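Local coordinates for Pex protein (Anabaena sp. PCC 7120, PDB 2DQL) that is associated with the cyanobacterial circadian clock and probably acts as a DNA-binding, PadR-like transcriptional regulator, at residues S55-V58 with L59-I63. Sequence-based numbering, arbitrary orientation.
Sequences SDTV and LYSAI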
ATOM      1  N   SER A  55     -10.085   4.406  -2.561  1.00 20.93           N
ATOM      2  CA  SER A  55     -10.569   5.158  -1.413  1.00 21.21           C
ATOM      3  C   SER A  55     -11.100   6.506  -1.860  1.00 21.51           C
ATOM      4  O   SER A  55     -10.741   7.018  -2.921  1.00 21.31           O
ATOM      5  CB  SER A  55      -9.447   5.384  -0.394  1.00 20.97           C
ATOM      6  OG  SER A  55      -8.552   6.391  -0.833  1.00 20.63           O
ATOM      7  N   ASP A  56     -11.956   7.078  -1.030  1.00 22.05           N
ATOM      8  CA  ASP A  56     -12.534   8.373  -1.313  1.00 22.32           C
ATOM      9  C   ASP A  56     -11.412   9.414  -1.356  1.00 21.69           C
ATOM     10  O   ASP A  56     -11.424  10.321  -2.187  1.00 21.25           O
ATOM     11  CB  ASP A  56     -13.553   8.700  -0.219  1.00 23.88           C
ATOM     12  CG  ASP A  56     -14.333   9.946  -0.508  1.00 24.95           C
ATOM     13  OD1 ASP A  56     -14.142  10.937   0.225  1.00 26.73           O
ATOM     14  OD2 ASP A  56     -15.134   9.933  -1.469  1.00 26.44           O
ATOM     15  N   THR A  57     -10.427   9.264  -0.471  1.00 21.28           N
ATOM     16  CA  THR A  57      -9.299  10.190  -0.405  1.00 20.92           C
ATOM     17  C   THR A  57      -8.428  10.153  -1.663  1.00 19.95           C
ATOM     18  O   THR A  57      -8.045  11.193  -2.188  1.00 19.81           O
ATOM     19  CB  THR A  57      -8.418   9.902   0.843  1.00 21.68           C
ATOM     20  OG1 THR A  57      -9.166  10.210   2.027  1.00 23.15           O
ATOM     21  CG2 THR A  57      -7.148  10.745   0.825  1.00 21.72           C
ATOM     22  N   VAL A  58      -8.110   8.960  -2.155  1.00 19.36           N
ATOM     23  CA  VAL A  58      -7.293   8.876  -3.356  1.00 18.62           C
ATOM     24  C   VAL A  58      -8.106   9.318  -4.574  1.00 17.81           C
ATOM     25  O   VAL A  58      -7.574   9.954  -5.478  1.00 17.66           O
ATOM     26  CB  VAL A  58      -6.747   7.449  -3.571  1.00 18.75           C
ATOM     27  CG1 VAL A  58      -5.995   7.368  -4.901  1.00 19.09           C
ATOM     28  CG2 VAL A  58      -5.809   7.089  -2.415  1.00 19.33           C
ATOM     29  N   LEU A  59      -9.393   8.984  -4.591  1.00 17.27           N
ATOM     30  CA  LEU A  59     -10.261   9.392  -5.697  1.00 17.16           C
ATOM     31  C   LEU A  59     -10.186  10.900  -5.891  1.00 17.35           C
ATOM     32  O   LEU A  59      -9.927  11.385  -6.994  1.00 16.68           O
ATOM     33  CB  LEU A  59     -11.721   9.001  -5.420  1.00 16.76           C
ATOM     34  CG  LEU A  59     -12.780   9.684  -6.305  1.00 17.13           C
ATOM     35  CD1 LEU A  59     -12.545   9.309  -7.768  1.00 16.53           C
ATOM     36  CD2 LEU A  59     -14.181   9.275  -5.859  1.00 17.19           C
ATOM     37  N   TYR A  60     -10.371  11.650  -4.816  1.00 17.63           N
ATOM     38  CA  TYR A  60     -10.416  13.099  -4.974  1.00 18.01           C
ATOM     39  C   TYR A  60      -9.011  13.686  -5.041  1.00 17.48           C
ATOM     40  O   TYR A  60      -8.844  14.810  -5.588  1.00 17.33           O
ATOM     41  CB  TYR A  60     -11.479  13.698  -4.051  1.00 19.45           C
ATOM     42  CG  TYR A  60     -12.900  13.397  -4.473  1.00 20.26           C
ATOM     43  CD1 TYR A  60     -13.500  14.096  -5.513  1.00 20.87           C
ATOM     44  CD2 TYR A  60     -13.641  12.414  -3.832  1.00 20.75           C
ATOM     45  CE1 TYR A  60     -14.796  13.823  -5.902  1.00 21.32           C
ATOM     46  CE2 TYR A  60     -14.939  12.134  -4.216  1.00 21.14           C
ATOM     47  CZ  TYR A  60     -15.512  12.842  -5.250  1.00 21.40           C
ATOM     48  OH  TYR A  60     -16.803  12.566  -5.634  1.00 22.12           O
ATOM     49  N   SER A  61      -7.960  12.979  -4.641  1.00 17.40           N
ATOM     50  CA  SER A  61      -6.608  13.487  -4.835  1.00 16.94           C
ATOM     51  C   SER A  61      -6.366  13.401  -6.344  1.00 16.43           C
ATOM     52  O   SER A  61      -5.740  14.276  -6.939  1.00 16.69           O
ATOM     53  CB  SER A  61      -5.574  12.624  -4.100  1.00 17.79           C
ATOM     54  OG  SER A  61      -5.688  12.766  -2.694  1.00 18.73           O
ATOM     55  N   ALA A  62      -6.887  12.339  -6.956  1.00 15.89           N
ATOM     56  CA  ALA A  62      -6.748  12.122  -8.391  1.00 15.37           C
ATOM     57  C   ALA A  62      -7.573  13.139  -9.176  1.00 15.58           C
ATOM     58  O   ALA A  62      -7.107  13.685 -10.173  1.00 14.98           O
ATOM     59  CB  ALA A  62      -7.186  10.715  -8.748  1.00 15.23           C
ATOM     60  N   ILE A  63      -8.798  13.380  -8.721  1.00 15.64           N
ATOM     61  CA  ILE A  63      -9.664  14.352  -9.390  1.00 15.79           C
ATOM     62  C   ILE A  63      -9.019  15.732  -9.329  1.00 16.36           C
ATOM     63  O   ILE A  63      -9.045  16.483 -10.303  1.00 15.96           O
ATOM     64  CB  ILE A  63     -11.066  14.403  -8.743  1.00 16.16           C
ATOM     65  CG1 ILE A  63     -11.829  13.110  -9.035  1.00 16.53           C
ATOM     66  CG2 ILE A  63     -11.848  15.591  -9.281  1.00 15.86           C
ATOM     67  CD1 ILE A  63     -12.141  12.882 -10.503  1.00 17.42           C
TER
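Thr57 O accepts two hydrogen bonds from Ser61 within the N-capped first turns of helix 56-68, which, by its place after helices 20-31 and 38-48 and before the hairpin of strands 72-77 and 86-91, is consistent with the recognition helix of a winged helix-turn-helix domain. The backbone N of Ser61 lies 3.0 Å from Thr57 O and its OG 2.9 Å, the two donors arriving from opposite faces of the carbonyl plane. OG stands anti to the carbonyl carbon of Ser61 and beside its N (chi1 -69°), which turns the hydroxyl back to this acceptor. Were Ser61 an alanine, OG would be gone and Thr57 O would probably be held from one face of its carbonyl plane alone, by the backbone N-H.

One residue earlier on each side, Asp56 meets Tyr60 at the ring edge: OD2 lies in the ring plane, 3.5 Å from CE2, while the carboxylate is turned 64° against the ring. Leu59 CG lies 3.8 Å above that ring's plane, offset toward the rim. Leu59 also reaches Leu41 and Ile42 of helix 38-48 and Ile27 of helix 20-31, joining the turn to the core, whereas Tyr60 touches Tyr89 of strand 86-91.

Ser55 O accepts the first i/i+4 backbone bond, from Leu59 N at 2.9 Å. Ser55 sets the helix start as N-cap, its OG lying 2.9 Å from Val58 N with an N-H...O angle of 165°.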